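Local coordinates for protein agglutinin (Narcissus pseudonarcissus, PDB 3DZW) that binds mannose-containing glycans, here an alpha-1,3-linked mannobiose, as a daffodil lectin of the monocot mannose-binding family, at residues E8-G13 and C52-Q57; M25-N30 and L48-H53. All blocks are in the same frame, centred on the assembly; numbering follows the deposited sequence.

How the contacts relate
Contact 1 pairs two strands, 8-10 and 53-56, whereas contact 2 joins two loops with more exposed residues; the centre of contact 1 is about 7 Å, and that of contact 2 about 13 Å, from the centre of the chain. They share C52 and H53, so residues 48-57 run from one into the other, and their centres are 10 Å apart. Contact 1 rests on backbone hydrogen bonds and a leucine pair; contact 2 rests on a disulfide, one backbone bond and a bridging water, with an arginine alongside. M25 of contact 2 reaches the strands, its SD lying 3.8 Å from L54 N. Each contact also includes residues of a separate mannose pocket: Q57 in contact 1, and Q26, D28 and N30 in contact 2.

Contact 1: residues E8-G13 and C52-Q57; sequences ETLSPG and CHLSMQ. With MAN (alpha-D-mannopyranose), chain E; MAN (alpha-D-mannopyranose), chain B.
E8 meets the partner strand through its backbone: its carbonyl O receives a long bond from M56 N (3.3 Å), while water 1 links that same oxygen to S55 OG. The carboxylate of E8 is engaged elsewhere, OE2 in a salt bridge with K90 of the second subunit and OE1 in a hydrogen bond with Y5 N. T9 then pairs with S55 as a non-hydrogen-bonded antiparallel pair. Its CG2 stands anti to the carbonyl carbon, with OG1 at chi1 62°, which brings the methyl alongside S55 CB at 3.9 Å; T9 CA also makes a CA-H...O contact of 3.1 Å with L54 O. L10 and L54 form the hydrogen-bonded pair, with L10 N to L54 O at 2.9 Å and L54 N to L10 O at 3.0 Å, both donors lying in the carbonyl planes. On the face opposite T9 and S55, the two leucine side chains run alongside each other in one direction, and L10 CD1 touches L54 CD2 at 3.8 Å; L4 of strand 3-5 packs on both. Beyond the strand, P12 sets the CG corner of its ring 3.5 Å from C52 O. Q57 follows the paired strand, and its NE2 donates to O3 of the chain E mannose at 3.2 Å. The strand axes run at 155°, an antiparallel edge pairing in a four-stranded sheet of the beta-prism II lectin fold, leading into a mannose pocket.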
loop_
_atom_site.group_PDB
_atom_site.type_symbol
_atom_site.label_atom_id
_atom_site.label_comp_id
_atom_site.label_asym_id
_atom_site.label_seq_id
_atom_site.Cartn_x
_atom_site.Cartn_y
_atom_site.Cartn_z
ATOM N N GLU A 8 4.058 -15.034 -13.552
ATOM C CA GLU A 8 3.146 -13.882 -13.814
ATOM C C GLU A 8 3.664 -13.005 -14.939
ATOM O O GLU A 8 4.867 -13.032 -15.270
ATOM C CB GLU A 8 2.956 -13.016 -12.561
ATOM C CG GLU A 8 2.289 -13.727 -11.371
ATOM C CD GLU A 8 2.059 -12.788 -10.168
ATOM O OE1 GLU A 8 2.800 -11.779 -10.028
ATOM O OE2 GLU A 8 1.147 -13.072 -9.358
ATOM N N THR A 9 2.763 -12.205 -15.511
ATOM C CA THR A 9 3.101 -11.309 -16.603
ATOM C C THR A 9 2.448 -9.944 -16.461
ATOM O O THR A 9 1.433 -9.795 -15.771
ATOM C CB THR A 9 2.627 -11.865 -17.961
ATOM O OG1 THR A 9 1.191 -11.982 -17.955
ATOM C CG2 THR A 9 3.257 -13.234 -18.264
ATOM N N LEU A 10 3.046 -8.944 -17.118
ATOM C CA LEU A 10 2.493 -7.611 -17.165
ATOM C C LEU A 10 2.008 -7.396 -18.587
ATOM O O LEU A 10 2.804 -7.457 -19.535
ATOM C CB LEU A 10 3.517 -6.520 -16.790
ATOM C CG LEU A 10 4.050 -6.439 -15.355
ATOM C CD1 LEU A 10 5.039 -5.294 -15.235
ATOM C CD2 LEU A 10 2.920 -6.270 -14.336
ATOM N N SER A 11 0.696 -7.180 -18.745
ATOM C CA SER A 11 0.095 -6.925 -20.046
ATOM C C SER A 11 0.367 -5.482 -20.438
ATOM O O SER A 11 0.805 -4.688 -19.595
ATOM C CB SER A 11 -1.415 -7.188 -19.998
ATOM O OG SER A 11 -1.697 -8.506 -19.580
ATOM N N PRO A 12 0.126 -5.115 -21.731
ATOM C CA PRO A 12 0.362 -3.724 -22.135
ATOM C C PRO A 12 -0.329 -2.708 -21.212
ATOM O O PRO A 12 -1.540 -2.840 -20.912
ATOM C CB PRO A 12 -0.231 -3.663 -23.552
ATOM C CG PRO A 12 -0.126 -5.047 -24.059
ATOM C CD PRO A 12 -0.329 -5.944 -22.870
ATOM N N GLY A 13 0.436 -1.723 -20.747
ATOM C CA GLY A 13 -0.085 -0.684 -19.857
ATOM C C GLY A 13 -0.047 -1.043 -18.366
ATOM O O GLY A 13 -0.295 -0.180 -17.525
ATOM N N CYS A 52 3.413 -5.265 -26.386
ATOM C CA CYS A 52 4.295 -6.321 -25.928
ATOM C C CYS A 52 3.935 -6.644 -24.484
ATOM O O CYS A 52 3.228 -5.866 -23.843
ATOM C CB CYS A 52 5.746 -5.877 -26.000
ATOM S SG CYS A 52 6.403 -5.577 -27.681
ATOM N N HIS A 53 4.407 -7.792 -23.965
ATOM C CA HIS A 53 4.150 -8.151 -22.554
ATOM C C HIS A 53 5.455 -8.571 -21.866
ATOM O O HIS A 53 6.394 -9.029 -22.524
ATOM C CB HIS A 53 3.070 -9.251 -22.412
ATOM C CG HIS A 53 3.518 -10.622 -22.835
ATOM N ND1 HIS A 53 3.398 -11.081 -24.126
ATOM C CD2 HIS A 53 4.062 -11.642 -22.122
ATOM C CE1 HIS A 53 3.855 -12.321 -24.197
ATOM N NE2 HIS A 53 4.266 -12.682 -22.994
ATOM N N LEU A 54 5.505 -8.386 -20.539
ATOM C CA LEU A 54 6.675 -8.737 -19.725
ATOM C C LEU A 54 6.403 -9.998 -18.943
ATOM O O LEU A 54 5.347 -10.123 -18.325
ATOM C CB LEU A 54 7.000 -7.602 -18.756
ATOM C CG LEU A 54 8.178 -7.805 -17.800
ATOM C CD1 LEU A 54 9.480 -7.944 -18.568
ATOM C CD2 LEU A 54 8.262 -6.652 -16.803
ATOM N N SER A 55 7.360 -10.931 -18.945
ATOM C CA SER A 55 7.197 -12.197 -18.227
ATOM C C SER A 55 8.366 -12.561 -17.297
ATOM O O SER A 55 9.521 -12.632 -17.731
ATOM C CB SER A 55 6.999 -13.344 -19.234
ATOM O OG SER A 55 6.869 -14.592 -18.562
ATOM N N MET A 56 8.047 -12.762 -16.006
ATOM C CA MET A 56 9.017 -13.217 -15.020
ATOM C C MET A 56 8.839 -14.723 -15.064
ATOM O O MET A 56 7.842 -15.259 -14.555
ATOM C CB MET A 56 8.723 -12.641 -13.651
ATOM C CG MET A 56 9.655 -13.088 -12.480
ATOM S SD MET A 56 11.405 -12.593 -12.568
ATOM C CE MET A 56 12.066 -13.745 -13.762
ATOM N N GLN A 57 9.791 -15.411 -15.694
ATOM C CA GLN A 57 9.703 -16.881 -15.903
ATOM C C GLN A 57 10.197 -17.757 -14.741
ATOM O O GLN A 57 10.986 -17.310 -13.885
ATOM C CB GLN A 57 10.459 -17.239 -17.190
ATOM C CG GLN A 57 9.879 -16.541 -18.418
ATOM C CD GLN A 57 10.572 -16.897 -19.716
ATOM O OE1 GLN A 57 10.054 -16.610 -20.792
ATOM N NE2 GLN A 57 11.746 -17.529 -19.626
HETATM C C1 MAN E . 16.202 -18.279 -22.324
HETATM C C2 MAN E . 14.763 -18.870 -21.954
HETATM C C3 MAN E . 13.705 -18.591 -23.002
HETATM C C4 MAN E . 13.750 -17.128 -23.443
HETATM C C5 MAN E . 15.141 -16.729 -23.973
HETATM C C6 MAN E . 15.190 -15.255 -24.327
HETATM O O1 MAN E . 17.285 -19.253 -22.739
HETATM O O2 MAN E . 14.376 -18.305 -20.735
HETATM O O3 MAN E . 12.430 -18.877 -22.460
HETATM O O4 MAN E . 12.786 -16.899 -24.453
HETATM O O5 MAN E . 16.175 -16.943 -23.022
HETATM O O6 MAN E . 16.530 -14.888 -24.630
HETATM C C1 MAN B . 11.818 -20.007 -23.098
HETATM C C2 MAN B . 10.374 -20.103 -22.619
HETATM C C3 MAN B . 10.311 -20.608 -21.171
HETATM C C4 MAN B . 11.129 -21.872 -21.017
HETATM C C5 MAN B . 12.538 -21.639 -21.515
HETATM C C6 MAN B . 13.377 -22.915 -21.400
HETATM O O2 MAN B . 9.660 -20.965 -23.481
HETATM O O3 MAN B . 8.977 -20.866 -20.793
HETATM O O4 MAN B . 11.166 -22.235 -19.657
HETATM O O5 MAN B . 12.497 -21.228 -22.869
HETATM O O6 MAN B . 14.664 -22.696 -21.939
HETATM O O HOH W 1 5.370 -15.935 -16.655
#

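Contact 2: residues M25-N30 and L48-H53; sequences MQEDCN and LDRRCH. With MAN (alpha-D-mannopyranose), chain D; MAN (alpha-D-mannopyranose), chain C.
M25 lays its bent thioether over the backbone of C52 and H53: M25 CG is 3.6 Å from C52 O and M25 SD is 3.8 Å from H53 C. With CG anti to the backbone N (chi1 179°), the chain then folds at chi2 and chi3 along that backbone. Water 2 donates to both Q26 O and C52 O, joining the two segments. The covalent link is the disulfide, C29 SG to C52 SG at 2.0 Å with a torsion of 89°, and D49 O lies 3.3 Å from C29 SG. R51 N donates to E27 O at 3.0 Å, nearly straight at 163°. The R50 guanidinium turns its edge to the E27-D28 peptide, with NH1 3.1 Å from E27 O. Within the type I turn from Q26 to C29, D28 OD1 accepts from N30 N, an Asx turn, and from Q26 NE2 on the other face of the carboxylate plane. This leaves OD2 to accept from O2 of the chain D mannose at 2.7 Å, an oxygen that also receives N30 ND2. Y34, together with D37 and K38 of the third subunit, adds further bonds to the bound sugars. The disulfide thus ties the loop between strands 21-25 and 31-35 to the segment entering strand 53-56, with M25 and C52 both packed on V64 of strand 62-65.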
loop_
_atom_site.group_PDB
_atom_site.type_symbol
_atom_site.label_atom_id
_atom_site.label_comp_id
_atom_site.label_asym_id
_atom_site.label_seq_id
_atom_site.Cartn_x
_atom_site.Cartn_y
_atom_site.Cartn_z
ATOM N N MET A 25 5.214 -1.589 -18.449
ATOM C CA MET A 25 5.308 -2.244 -19.735
ATOM C C MET A 25 4.393 -1.408 -20.638
ATOM O O MET A 25 3.178 -1.671 -20.738
ATOM C CB MET A 25 4.842 -3.686 -19.627
ATOM C CG MET A 25 4.853 -4.555 -20.940
ATOM S SD MET A 25 6.465 -4.923 -21.668
ATOM C CE MET A 25 6.899 -3.361 -22.455
ATOM N N GLN A 26 4.974 -0.393 -21.280
ATOM C CA GLN A 26 4.206 0.541 -22.133
ATOM C C GLN A 26 3.658 -0.082 -23.400
ATOM O O GLN A 26 4.198 -1.076 -23.911
ATOM C CB GLN A 26 5.071 1.775 -22.494
ATOM C CG GLN A 26 5.491 2.603 -21.276
ATOM C CD GLN A 26 6.249 3.876 -21.632
ATOM O OE1 GLN A 26 6.334 4.802 -20.816
ATOM N NE2 GLN A 26 6.789 3.941 -22.859
ATOM N N GLU A 27 2.577 0.518 -23.913
ATOM C CA GLU A 27 1.931 0.044 -25.133
ATOM C C GLU A 27 2.873 0.119 -26.349
ATOM O O GLU A 27 2.725 -0.665 -27.291
ATOM C CB GLU A 27 0.636 0.828 -25.406
ATOM C CG GLU A 27 -0.445 0.618 -24.333
ATOM C CD GLU A 27 -1.742 1.357 -24.635
ATOM O OE1 GLU A 27 -1.793 2.106 -25.637
ATOM O OE2 GLU A 27 -2.712 1.184 -23.862
ATOM N N ASP A 28 3.847 1.055 -26.321
ATOM C CA ASP A 28 4.827 1.193 -27.430
ATOM C C ASP A 28 5.992 0.150 -27.341
ATOM O O ASP A 28 6.999 0.281 -28.042
ATOM C CB ASP A 28 5.396 2.635 -27.517
ATOM C CG ASP A 28 6.347 2.989 -26.345
ATOM O OD1 ASP A 28 6.465 2.201 -25.388
ATOM O OD2 ASP A 28 6.977 4.069 -26.405
ATOM N N CYS A 29 5.827 -0.860 -26.458
ATOM C CA CYS A 29 6.836 -1.982 -26.234
ATOM C C CYS A 29 8.133 -1.598 -25.466
ATOM O O CYS A 29 9.050 -2.408 -25.371
ATOM C CB CYS A 29 7.182 -2.711 -27.566
ATOM S SG CYS A 29 5.857 -3.691 -28.170
ATOM N N ASN A 30 8.187 -0.386 -24.907
ATOM C CA ASN A 30 9.327 0.025 -24.153
ATOM C C ASN A 30 9.002 -0.193 -22.668
ATOM O O ASN A 30 7.946 0.226 -22.188
ATOM C CB ASN A 30 9.664 1.499 -24.430
ATOM C CG ASN A 30 11.128 1.886 -24.018
ATOM O OD1 ASN A 30 11.984 1.018 -23.782
ATOM N ND2 ASN A 30 11.402 3.193 -23.975
ATOM N N LEU A 48 9.527 -0.579 -31.644
ATOM C CA LEU A 48 9.877 -1.845 -32.336
ATOM C C LEU A 48 8.630 -2.608 -32.766
ATOM O O LEU A 48 8.605 -3.209 -33.842
ATOM C CB LEU A 48 10.780 -2.740 -31.461
ATOM C CG LEU A 48 12.258 -2.317 -31.305
ATOM C CD1 LEU A 48 12.405 -0.892 -30.819
ATOM C CD2 LEU A 48 12.995 -3.290 -30.369
ATOM N N ASP A 49 7.596 -2.590 -31.920
ATOM C CA ASP A 49 6.353 -3.260 -32.222
ATOM C C ASP A 49 5.233 -2.609 -31.331
ATOM O O ASP A 49 5.489 -1.594 -30.666
ATOM C CB ASP A 49 6.492 -4.769 -32.005
ATOM C CG ASP A 49 5.431 -5.583 -32.763
ATOM O OD1 ASP A 49 4.329 -5.052 -33.031
ATOM O OD2 ASP A 49 5.710 -6.757 -33.081
ATOM N N ARG A 50 4.025 -3.192 -31.324
ATOM C CA ARG A 50 2.925 -2.653 -30.558
ATOM C C ARG A 50 2.362 -3.728 -29.610
ATOM O O ARG A 50 2.272 -4.897 -29.978
ATOM C CB ARG A 50 1.830 -2.197 -31.508
ATOM C CG ARG A 50 0.922 -1.072 -30.996
ATOM C CD ARG A 50 1.622 0.312 -31.141
ATOM N NE ARG A 50 0.716 1.447 -30.831
ATOM C CZ ARG A 50 0.662 2.119 -29.665
ATOM N NH1 ARG A 50 1.476 1.821 -28.661
ATOM N NH2 ARG A 50 -0.206 3.119 -29.521
ATOM N N ARG A 51 1.996 -3.321 -28.394
ATOM C CA ARG A 51 1.407 -4.242 -27.366
ATOM C C ARG A 51 2.261 -5.506 -27.000
ATOM O O ARG A 51 1.860 -6.650 -27.267
ATOM C CB ARG A 51 -0.020 -4.673 -27.771
ATOM C CG ARG A 51 -1.009 -3.511 -27.865
ATOM C CD ARG A 51 -2.438 -3.997 -28.111
ATOM N NE ARG A 51 -2.918 -4.880 -27.029
ATOM C CZ ARG A 51 -3.457 -4.462 -25.866
ATOM N NH1 ARG A 51 -3.855 -5.358 -24.966
ATOM N NH2 ARG A 51 -3.596 -3.156 -25.595
ATOM N N CYS A 52 3.413 -5.265 -26.386
ATOM C CA CYS A 52 4.295 -6.321 -25.928
ATOM C C CYS A 52 3.935 -6.644 -24.484
ATOM O O CYS A 52 3.228 -5.866 -23.843
ATOM C CB CYS A 52 5.746 -5.877 -26.000
ATOM S SG CYS A 52 6.403 -5.577 -27.681
ATOM N N HIS A 53 4.407 -7.792 -23.965
ATOM C CA HIS A 53 4.150 -8.151 -22.554
ATOM C C HIS A 53 5.455 -8.571 -21.866
ATOM O O HIS A 53 6.394 -9.029 -22.524
ATOM C CB HIS A 53 3.070 -9.251 -22.412
ATOM C CG HIS A 53 3.518 -10.622 -22.835
ATOM N ND1 HIS A 53 3.398 -11.081 -24.126
ATOM C CD2 HIS A 53 4.062 -11.642 -22.122
ATOM C CE1 HIS A 53 3.855 -12.321 -24.197
ATOM N NE2 HIS A 53 4.266 -12.682 -22.994
HETATM C C1 MAN D . 10.786 6.546 -25.554
HETATM C C2 MAN D . 9.282 6.366 -25.108
HETATM C C3 MAN D . 8.994 7.238 -23.894
HETATM C C4 MAN D . 10.026 6.959 -22.770
HETATM C C5 MAN D . 11.496 7.099 -23.243
HETATM C C6 MAN D . 12.464 6.639 -22.169
HETATM O O1 MAN D . 11.087 7.612 -26.573
HETATM O O2 MAN D . 9.016 5.012 -24.827
HETATM O O3 MAN D . 7.670 6.987 -23.463
HETATM O O4 MAN D . 9.821 7.843 -21.700
HETATM O O5 MAN D . 11.772 6.336 -24.418
HETATM O O6 MAN D . 13.781 6.673 -22.690
HETATM C C1 MAN C . 6.879 8.197 -23.451
HETATM C C2 MAN C . 5.585 7.935 -22.683
HETATM C C3 MAN C . 4.636 7.051 -23.483
HETATM C C4 MAN C . 4.436 7.617 -24.871
HETATM C C5 MAN C . 5.785 7.853 -25.548
HETATM C C6 MAN C . 5.617 8.470 -26.936
HETATM O O2 MAN C . 4.948 9.159 -22.391
HETATM O O3 MAN C . 3.387 6.961 -22.824
HETATM O O4 MAN C . 3.669 6.704 -25.614
HETATM O O5 MAN C . 6.591 8.715 -24.750
HETATM O O6 MAN C . 6.848 8.407 -27.619
HETATM O O HOH W 2 2.933 -3.235 -24.682
#